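Local coordinates for tricorn protease (Thermoplasma acidophilum, PDB 1K32), which cleaves peptides as a large hexameric serine protease and probably degrades products of the proteasome, with beta propellers thought to gate its substrates, at residues G213-F218 / D237-T242; I166-F171 / K186-V191; A300-P305 / A312-G317. All coordinates share one frame; numbering follows the deposited sequence.

Interaction 1. Residues G213-F218 / D237-T242; sequences GHRIYF and DLRKHT
Asp237 O is gripped by the guanidinium of Arg215, whose NH2 donates to Asp237 O at 3.3 Å with an N-H...O angle of 142°. This oxygen lies almost in the guanidinium plane, and a second bond, from Arg215 NH1, is modelled to it, although the position of NH1 is doubtful because it crowds the Asp237 carboxylate. The Arg215 chain bends at chi2 (-143°) and again at chi3, which lays its guanidinium flat on that of Arg239, with centres 3.6 Å apart and planes at 15°. Ser230, on the strand between the two segments, takes a further bond from Arg215 NH2. That intervening strand, 227-232, explains why the backbones stay apart, the CA atoms of Tyr217 and Arg239 being 9.3 Å from each other. Further along, Tyr217 CE2 sits over one face of the His241 imidazole, the rings oblique with centroids 5.2 Å apart. An alanine in place of His241 would probably open a gap beside the Tyr217 ring. Phe218 CZ touches Leu238 CD1 at 4.1 Å. The stacking of the two arginines beside the Asp237 carboxylate, whose exact position is doubtful, suggests that the negative charge of Asp237 may offset the repulsion between them.

Interaction 2. Residues I166-F171 / K186-V191; sequences IGRNTF and KIWIEV
Arg168 and Lys186 pair in the antiparallel sheet of a propeller blade, Arg168 N reaching Lys186 O at 2.8 Å in an almost straight bond and Lys186 N returning one to Arg168 O. Two residues along, Ile166 N meets Trp188 O at 2.7 Å and Trp188 N meets Ile166 O at 2.8 Å, a second hydrogen-bonded pair. Between them Gly167 faces Ile187 in a non-hydrogen-bonded pair with CA atoms 4.6 Å apart; a beta carbon on this glycine would come within 2.6 Å of Thr170 OG1. These are the two middle strands of the four-stranded blade. On the face bearing Ile166, Arg168 and Trp188, the arginine starts with CG anti to its carbonyl carbon (chi1 -74°) and runs extended across the indole. Its CZ stands 4.5 Å from the centroid of the five-membered ring of Trp188, 27° off the normal, an off-centre cation-pi contact with the planes turned 52° apart. Pro1011 packs against Ile166, Arg168 and Trp188, and Tyr1009 O accepts from Arg168 NH1, joining the blade to the C-terminal part of the chain. One water, in plane with both flat groups, accepts from Arg168 NH2 and, at 3.1 Å, from Trp188 NE1.

Interaction 3. Residues A300-P305 / A312-G317; sequences AEDFSP and AFVSRG
Ser304 and Ala312 form the tight end of this strand pair: Ser304 N lies 2.6 Å from Ala312 O, and Ala312 N lies 2.7 Å from Ser304 O. Beside them Phe303 and Phe313 make a non-hydrogen-bonded pair, their CB atoms 4.3 Å apart. Each has CG between the backbone N and carbonyl carbon (chi1 62° for Phe303), and both rings lead away from the opposite strand, Phe313 to meet Phe320 and Phe303 to meet Arg614. The register then slips by one residue. Val314 N is shared between Asp302 O at 3.1 Å and, weakly, Glu301 O at 3.4 Å, while Val314 O takes the Glu301 amide. This beta bulge turns the Asp302 side chain out of the regular pattern, leaving its CB 4.1 Å from Val314 CG2 and sending its carboxylate to Arg342 and Arg614. The looser side is that of the Ala300 and Glu301 side chains, both partly exposed. There Glu301 runs extended beyond CG and touches Val314 CG1 with OE1 at 3.7 Å; OE2 has a long, weak ion pair with Arg337. Two consecutive antiparallel strands joined by a short loop, with a bulge offsetting their register, make a beta hairpin, the first two strands of a four-stranded propeller blade.

In the fold
From the N terminus, the contacts follow one another in series, with none nested in or crossing another. Interaction 2 comes first and closes the 17-residue connection between the middle strands of its blade, a span without helix or strand. Interaction 1 lies in the next blade, where it joins the second and fourth strands across the third. The two blades pack together, with Ile216 CG2 4.0 Å from Ile187 CD1. Interaction 3 closes a much shorter, five-residue hairpin connection in the second propeller, beyond the centre of the chain; its centre is about 50 Å from that of interaction 2 and about 55 Å from that of interaction 1.

Interaction 1. Residues G213-F218 / D237-T242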
loop_
_atom_site.group_PDB
_atom_site.type_symbol
_atom_site.label_atom_id
_atom_site.label_comp_id
_atom_site.label_asym_id
_atom_site.label_seq_id
_atom_site.Cartn_x
_atom_site.Cartn_y
_atom_site.Cartn_z
ATOM N N GLY A 213 61.275 -52.978 -33.063
ATOM C CA GLY A 213 61.666 -54.039 -33.970
ATOM C C GLY A 213 60.377 -54.662 -34.466
ATOM O O GLY A 213 59.553 -53.980 -35.085
ATOM N N HIS A 214 60.184 -55.947 -34.199
ATOM C CA HIS A 214 58.955 -56.603 -34.614
ATOM C C HIS A 214 58.285 -57.272 -33.425
ATOM O O HIS A 214 57.782 -58.398 -33.513
ATOM C CB HIS A 214 59.228 -57.608 -35.733
ATOM C CG HIS A 214 59.502 -56.961 -37.050
ATOM N ND1 HIS A 214 60.632 -56.212 -37.288
ATOM C CD2 HIS A 214 58.759 -56.891 -38.181
ATOM C CE1 HIS A 214 60.574 -55.704 -38.507
ATOM N NE2 HIS A 214 59.447 -56.101 -39.069
ATOM N N ARG A 215 58.297 -56.556 -32.305
ATOM C CA ARG A 215 57.676 -57.026 -31.076
ATOM C C ARG A 215 56.821 -55.928 -30.477
ATOM O O ARG A 215 57.178 -54.753 -30.519
ATOM C CB ARG A 215 58.727 -57.453 -30.051
ATOM C CG ARG A 215 59.492 -58.700 -30.439
ATOM C CD ARG A 215 59.787 -59.551 -29.217
ATOM N NE ARG A 215 59.452 -60.943 -29.494
ATOM C CZ ARG A 215 58.771 -61.733 -28.676
ATOM N NH1 ARG A 215 58.522 -62.977 -29.037
ATOM N NH2 ARG A 215 58.341 -61.291 -27.504
ATOM N N ILE A 216 55.681 -56.316 -29.930
ATOM C CA ILE A 216 54.795 -55.356 -29.304
ATOM C C ILE A 216 55.065 -55.439 -27.813
ATOM O O ILE A 216 54.923 -56.502 -27.215
ATOM C CB ILE A 216 53.298 -55.699 -29.544
ATOM C CG1 ILE A 216 53.011 -55.828 -31.037
ATOM C CG2 ILE A 216 52.408 -54.609 -28.935
ATOM C CD1 ILE A 216 51.621 -56.364 -31.348
ATOM N N TYR A 217 55.489 -54.336 -27.219
ATOM C CA TYR A 217 55.722 -54.315 -25.785
ATOM C C TYR A 217 54.535 -53.641 -25.107
ATOM O O TYR A 217 53.920 -52.714 -25.660
ATOM C CB TYR A 217 57.021 -53.585 -25.456
ATOM C CG TYR A 217 58.250 -54.341 -25.903
ATOM C CD1 TYR A 217 58.611 -54.397 -27.253
ATOM C CD2 TYR A 217 59.038 -55.023 -24.980
ATOM C CE1 TYR A 217 59.726 -55.113 -27.666
ATOM C CE2 TYR A 217 60.148 -55.741 -25.375
ATOM C CZ TYR A 217 60.492 -55.787 -26.717
ATOM O OH TYR A 217 61.598 -56.513 -27.096
ATOM N N PHE A 218 54.200 -54.121 -23.913
ATOM C CA PHE A 218 53.064 -53.587 -23.181
ATOM C C PHE A 218 53.138 -53.942 -21.707
ATOM O O PHE A 218 54.048 -54.656 -21.262
ATOM C CB PHE A 218 51.757 -54.128 -23.778
ATOM C CG PHE A 218 51.689 -55.629 -23.833
ATOM C CD1 PHE A 218 51.332 -56.368 -22.711
ATOM C CD2 PHE A 218 52.009 -56.308 -25.009
ATOM C CE1 PHE A 218 51.296 -57.773 -22.760
ATOM C CE2 PHE A 218 51.975 -57.702 -25.071
ATOM C CZ PHE A 218 51.619 -58.438 -23.939
ATOM N N ASP A 237 54.631 -66.070 -28.592
ATOM C CA ASP A 237 55.938 -65.997 -27.940
ATOM C C ASP A 237 55.982 -64.974 -26.808
ATOM O O ASP A 237 56.876 -64.131 -26.762
ATOM C CB ASP A 237 57.013 -65.644 -28.973
ATOM C CG ASP A 237 58.420 -65.760 -28.415
ATOM O OD1 ASP A 237 59.340 -65.160 -29.003
ATOM O OD2 ASP A 237 58.604 -66.459 -27.391
ATOM N N LEU A 238 55.027 -65.059 -25.893
ATOM C CA LEU A 238 54.958 -64.119 -24.778
ATOM C C LEU A 238 56.205 -64.143 -23.906
ATOM O O LEU A 238 56.649 -65.207 -23.479
ATOM C CB LEU A 238 53.731 -64.420 -23.906
ATOM C CG LEU A 238 53.539 -63.561 -22.651
ATOM C CD1 LEU A 238 53.178 -62.139 -23.053
ATOM C CD2 LEU A 238 52.437 -64.161 -21.786
ATOM N N ARG A 239 56.750 -62.960 -23.637
ATOM C CA ARG A 239 57.930 -62.813 -22.791
ATOM C C ARG A 239 57.690 -61.814 -21.658
ATOM O O ARG A 239 56.964 -60.831 -21.820
ATOM C CB ARG A 239 59.130 -62.347 -23.615
ATOM C CG ARG A 239 59.546 -63.314 -24.702
ATOM C CD ARG A 239 60.669 -62.742 -25.539
ATOM N NE ARG A 239 60.958 -63.588 -26.691
ATOM C CZ ARG A 239 61.854 -63.296 -27.626
ATOM N NH1 ARG A 239 62.046 -64.130 -28.639
ATOM N NH2 ARG A 239 62.557 -62.171 -27.548
ATOM N N LYS A 240 58.318 -62.077 -20.515
ATOM C CA LYS A 240 58.214 -61.218 -19.339
ATOM C C LYS A 240 59.586 -60.572 -19.145
ATOM O O LYS A 240 60.565 -61.268 -18.883
ATOM C CB LYS A 240 57.832 -62.074 -18.124
ATOM C CG LYS A 240 57.718 -61.343 -16.796
ATOM C CD LYS A 240 57.245 -62.321 -15.727
ATOM C CE LYS A 240 57.203 -61.707 -14.343
ATOM N NZ LYS A 240 58.545 -61.304 -13.847
ATOM N N HIS A 241 59.658 -59.247 -19.270
ATOM C CA HIS A 241 60.932 -58.543 -19.155
ATOM C C HIS A 241 61.303 -57.843 -17.855
ATOM O O HIS A 241 62.410 -57.324 -17.746
ATOM C CB HIS A 241 61.067 -57.524 -20.285
ATOM C CG HIS A 241 60.918 -58.118 -21.645
ATOM N ND1 HIS A 241 59.702 -58.211 -22.284
ATOM C CD2 HIS A 241 61.824 -58.687 -22.474
ATOM C CE1 HIS A 241 59.865 -58.813 -23.448
ATOM N NE2 HIS A 241 61.142 -59.113 -23.588
ATOM N N THR A 242 60.402 -57.814 -16.880
ATOM C CA THR A 242 60.696 -57.148 -15.616
ATOM C C THR A 242 60.144 -57.913 -14.439
ATOM O O THR A 242 59.243 -58.732 -14.590
ATOM C CB THR A 242 60.081 -55.735 -15.563
ATOM O OG1 THR A 242 58.650 -55.833 -15.646
ATOM C CG2 THR A 242 60.610 -54.881 -16.715
#

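Interaction 2. Residues I166-F171 / K186-V191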
loop_
_atom_site.group_PDB
_atom_site.type_symbol
_atom_site.label_atom_id
_atom_site.label_comp_id
_atom_site.label_asym_id
_atom_site.label_seq_id
_atom_site.Cartn_x
_atom_site.Cartn_y
_atom_site.Cartn_z
ATOM N N ILE A 166 45.909 -52.059 -33.601
ATOM C CA ILE A 166 44.954 -51.324 -32.800
ATOM C C ILE A 166 44.835 -51.790 -31.367
ATOM O O ILE A 166 44.636 -52.969 -31.085
ATOM C CB ILE A 166 43.575 -51.342 -33.491
ATOM C CG1 ILE A 166 43.690 -50.574 -34.822
ATOM C CG2 ILE A 166 42.504 -50.753 -32.577
ATOM C CD1 ILE A 166 42.495 -50.674 -35.725
ATOM N N GLY A 167 44.997 -50.832 -30.463
ATOM C CA GLY A 167 44.873 -51.114 -29.053
ATOM C C GLY A 167 43.504 -50.627 -28.614
ATOM O O GLY A 167 43.155 -49.450 -28.806
ATOM N N ARG A 168 42.718 -51.540 -28.055
ATOM C CA ARG A 168 41.385 -51.226 -27.570
ATOM C C ARG A 168 41.400 -51.204 -26.052
ATOM O O ARG A 168 41.864 -52.156 -25.437
ATOM C CB ARG A 168 40.382 -52.279 -28.039
ATOM C CG ARG A 168 40.020 -52.170 -29.505
ATOM C CD ARG A 168 39.056 -53.262 -29.918
ATOM N NE ARG A 168 38.394 -52.908 -31.166
ATOM C CZ ARG A 168 37.391 -53.584 -31.721
ATOM N NH1 ARG A 168 36.862 -53.135 -32.859
ATOM N NH2 ARG A 168 36.923 -54.707 -31.159
ATOM N N ASN A 169 40.896 -50.116 -25.468
ATOM C CA ASN A 169 40.830 -49.946 -24.013
ATOM C C ASN A 169 42.194 -50.082 -23.362
ATOM O O ASN A 169 42.301 -50.453 -22.192
ATOM C CB ASN A 169 39.885 -50.990 -23.412
ATOM C CG ASN A 169 38.578 -51.066 -24.152
ATOM O OD1 ASN A 169 38.170 -52.132 -24.599
ATOM N ND2 ASN A 169 37.915 -49.937 -24.288
ATOM N N THR A 170 43.232 -49.750 -24.116
ATOM C CA THR A 170 44.601 -49.896 -23.652
ATOM C C THR A 170 45.241 -48.788 -22.793
ATOM O O THR A 170 46.472 -48.692 -22.711
ATOM C CB THR A 170 45.506 -50.223 -24.860
ATOM O OG1 THR A 170 45.124 -49.410 -25.978
ATOM C CG2 THR A 170 45.359 -51.688 -25.245
ATOM N N PHE A 171 44.424 -47.964 -22.140
ATOM C CA PHE A 171 44.969 -46.933 -21.251
ATOM C C PHE A 171 45.238 -47.609 -19.896
ATOM O O PHE A 171 44.759 -48.715 -19.662
ATOM C CB PHE A 171 43.970 -45.768 -21.104
ATOM C CG PHE A 171 42.549 -46.202 -20.935
ATOM C CD1 PHE A 171 42.085 -46.669 -19.700
ATOM C CD2 PHE A 171 41.677 -46.200 -22.028
ATOM C CE1 PHE A 171 40.774 -47.134 -19.554
ATOM C CE2 PHE A 171 40.351 -46.669 -21.896
ATOM C CZ PHE A 171 39.901 -47.137 -20.657
ATOM N N LYS A 186 42.872 -54.929 -25.200
ATOM C CA LYS A 186 43.160 -55.996 -26.159
ATOM C C LYS A 186 43.801 -55.386 -27.414
ATOM O O LYS A 186 43.614 -54.200 -27.712
ATOM C CB LYS A 186 41.865 -56.721 -26.544
ATOM C CG LYS A 186 41.127 -57.392 -25.389
ATOM C CD LYS A 186 39.825 -58.039 -25.864
ATOM C CE LYS A 186 39.116 -58.766 -24.726
ATOM N NZ LYS A 186 37.998 -59.631 -25.190
ATOM N N ILE A 187 44.545 -56.194 -28.154
ATOM C CA ILE A 187 45.210 -55.693 -29.344
ATOM C C ILE A 187 44.813 -56.448 -30.605
ATOM O O ILE A 187 44.700 -57.678 -30.609
ATOM C CB ILE A 187 46.751 -55.760 -29.196
ATOM C CG1 ILE A 187 47.185 -55.012 -27.925
ATOM C CG2 ILE A 187 47.417 -55.161 -30.432
ATOM C CD1 ILE A 187 48.670 -54.995 -27.695
ATOM N N TRP A 188 44.597 -55.697 -31.678
ATOM C CA TRP A 188 44.231 -56.282 -32.960
ATOM C C TRP A 188 45.271 -55.840 -33.974
ATOM O O TRP A 188 45.892 -54.794 -33.801
ATOM C CB TRP A 188 42.863 -55.787 -33.426
ATOM C CG TRP A 188 41.681 -56.286 -32.654
ATOM C CD1 TRP A 188 41.377 -56.023 -31.349
ATOM C CD2 TRP A 188 40.601 -57.082 -33.164
ATOM N NE1 TRP A 188 40.174 -56.599 -31.017
ATOM C CE2 TRP A 188 39.674 -57.254 -32.109
ATOM C CE3 TRP A 188 40.325 -57.665 -34.413
ATOM C CZ2 TRP A 188 38.486 -57.987 -32.261
ATOM C CZ3 TRP A 188 39.145 -58.394 -34.565
ATOM C CH2 TRP A 188 38.238 -58.548 -33.487
ATOM N N ILE A 189 45.453 -56.625 -35.033
ATOM C CA ILE A 189 46.409 -56.278 -36.075
ATOM C C ILE A 189 45.835 -56.569 -37.458
ATOM O O ILE A 189 45.110 -57.546 -37.659
ATOM C CB ILE A 189 47.743 -57.038 -35.894
ATOM C CG1 ILE A 189 48.800 -56.458 -36.825
ATOM C CG2 ILE A 189 47.560 -58.512 -36.199
ATOM C CD1 ILE A 189 50.208 -56.877 -36.472
ATOM N N GLU A 190 46.157 -55.703 -38.410
ATOM C CA GLU A 190 45.671 -55.858 -39.770
ATOM C C GLU A 190 46.473 -56.983 -40.414
ATOM O O GLU A 190 47.684 -57.047 -40.254
ATOM C CB GLU A 190 45.867 -54.546 -40.529
ATOM C CG GLU A 190 45.076 -54.420 -41.815
ATOM C CD GLU A 190 45.307 -53.081 -42.497
ATOM O OE1 GLU A 190 44.557 -52.739 -43.432
ATOM O OE2 GLU A 190 46.244 -52.361 -42.097
ATOM N N VAL A 191 45.801 -57.885 -41.117
ATOM C CA VAL A 191 46.497 -58.994 -41.764
ATOM C C VAL A 191 46.385 -58.874 -43.279
ATOM O O VAL A 191 47.306 -59.213 -44.020
ATOM C CB VAL A 191 45.928 -60.363 -41.311
ATOM C CG1 VAL A 191 46.250 -60.600 -39.852
ATOM C CG2 VAL A 191 44.428 -60.402 -41.523
HETATM O O HOH W 1 37.986 -56.527 -28.790
#

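Interaction 3. Residues A300-P305 / A312-G317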
loop_
_atom_site.group_PDB
_atom_site.type_symbol
_atom_site.label_atom_id
_atom_site.label_comp_id
_atom_site.label_asym_id
_atom_site.label_seq_id
_atom_site.Cartn_x
_atom_site.Cartn_y
_atom_site.Cartn_z
ATOM N N ALA A 300 33.065 -24.580 1.664
ATOM C CA ALA A 300 32.165 -24.459 2.796
ATOM C C ALA A 300 31.361 -25.725 3.060
ATOM O O ALA A 300 31.063 -26.504 2.151
ATOM C CB ALA A 300 31.222 -23.297 2.579
ATOM N N GLU A 301 31.031 -25.905 4.330
ATOM C CA GLU A 301 30.247 -27.026 4.827
ATOM C C GLU A 301 29.594 -26.497 6.107
ATOM O O GLU A 301 29.837 -25.368 6.530
ATOM C CB GLU A 301 31.160 -28.210 5.202
ATOM C CG GLU A 301 32.164 -28.624 4.136
ATOM C CD GLU A 301 33.194 -29.637 4.627
ATOM O OE1 GLU A 301 34.106 -29.255 5.400
ATOM O OE2 GLU A 301 33.097 -30.824 4.236
ATOM N N ASP A 302 28.737 -27.307 6.695
ATOM C CA ASP A 302 28.112 -26.988 7.971
ATOM C C ASP A 302 28.115 -25.501 8.377
ATOM O O ASP A 302 29.124 -25.003 8.872
ATOM C CB ASP A 302 28.852 -27.805 9.035
ATOM C CG ASP A 302 28.095 -27.910 10.333
ATOM O OD1 ASP A 302 28.705 -28.342 11.338
ATOM O OD2 ASP A 302 26.894 -27.573 10.345
ATOM N N PHE A 303 27.008 -24.790 8.154
ATOM C CA PHE A 303 26.902 -23.391 8.575
ATOM C C PHE A 303 25.869 -23.405 9.700
ATOM O O PHE A 303 24.854 -24.077 9.592
ATOM C CB PHE A 303 26.458 -22.492 7.416
ATOM C CG PHE A 303 25.102 -22.814 6.871
ATOM C CD1 PHE A 303 23.962 -22.239 7.420
ATOM C CD2 PHE A 303 24.963 -23.695 5.801
ATOM C CE1 PHE A 303 22.701 -22.536 6.909
ATOM C CE2 PHE A 303 23.708 -23.998 5.283
ATOM C CZ PHE A 303 22.576 -23.418 5.837
ATOM N N SER A 304 26.121 -22.687 10.787
ATOM C CA SER A 304 25.186 -22.721 11.912
ATOM C C SER A 304 25.080 -21.407 12.700
ATOM O O SER A 304 26.046 -20.665 12.824
ATOM C CB SER A 304 25.615 -23.857 12.851
ATOM O OG SER A 304 24.540 -24.335 13.633
ATOM N N PRO A 305 23.894 -21.106 13.247
ATOM C CA PRO A 305 23.722 -19.869 14.017
ATOM C C PRO A 305 24.191 -19.992 15.461
ATOM O O PRO A 305 24.019 -21.033 16.092
ATOM C CB PRO A 305 22.226 -19.619 13.932
ATOM C CG PRO A 305 21.675 -21.010 13.958
ATOM C CD PRO A 305 22.589 -21.747 12.999
ATOM N N ALA A 312 28.580 -19.768 12.779
ATOM C CA ALA A 312 29.657 -20.734 12.786
ATOM C C ALA A 312 29.618 -21.387 11.420
ATOM O O ALA A 312 28.549 -21.641 10.891
ATOM C CB ALA A 312 29.425 -21.789 13.849
ATOM N N PHE A 313 30.781 -21.647 10.843
ATOM C CA PHE A 313 30.827 -22.331 9.564
ATOM C C PHE A 313 32.162 -23.055 9.389
ATOM O O PHE A 313 33.215 -22.614 9.877
ATOM C CB PHE A 313 30.524 -21.359 8.415
ATOM C CG PHE A 313 31.708 -20.612 7.907
ATOM C CD1 PHE A 313 32.494 -21.144 6.892
ATOM C CD2 PHE A 313 32.031 -19.366 8.425
ATOM C CE1 PHE A 313 33.586 -20.442 6.392
ATOM C CE2 PHE A 313 33.125 -18.650 7.934
ATOM C CZ PHE A 313 33.904 -19.190 6.915
ATOM N N VAL A 314 32.084 -24.199 8.730
ATOM C CA VAL A 314 33.228 -25.055 8.499
ATOM C C VAL A 314 33.597 -25.009 7.025
ATOM O O VAL A 314 32.726 -25.006 6.159
ATOM C CB VAL A 314 32.882 -26.507 8.915
ATOM C CG1 VAL A 314 34.031 -27.451 8.599
ATOM C CG2 VAL A 314 32.530 -26.537 10.386
ATOM N N SER A 315 34.890 -24.961 6.746
ATOM C CA SER A 315 35.354 -24.929 5.368
ATOM C C SER A 315 36.750 -25.491 5.240
ATOM O O SER A 315 37.661 -25.089 5.959
ATOM C CB SER A 315 35.340 -23.498 4.819
ATOM O OG SER A 315 35.863 -23.479 3.502
ATOM N N ARG A 316 36.913 -26.432 4.316
ATOM C CA ARG A 316 38.212 -27.038 4.084
ATOM C C ARG A 316 38.796 -27.536 5.408
ATOM O O ARG A 316 39.976 -27.350 5.682
ATOM C CB ARG A 316 39.151 -26.009 3.434
ATOM C CG ARG A 316 40.207 -26.592 2.521
ATOM C CD ARG A 316 41.143 -25.512 1.987
ATOM N NE ARG A 316 42.226 -26.082 1.195
ATOM C CZ ARG A 316 42.096 -26.525 -0.051
ATOM N NH1 ARG A 316 43.145 -27.040 -0.690
ATOM N NH2 ARG A 316 40.926 -26.437 -0.670
ATOM N N GLY A 317 37.947 -28.147 6.230
ATOM C CA GLY A 317 38.392 -28.708 7.502
ATOM C C GLY A 317 38.711 -27.718 8.603
ATOM O O GLY A 317 39.197 -28.095 9.667
#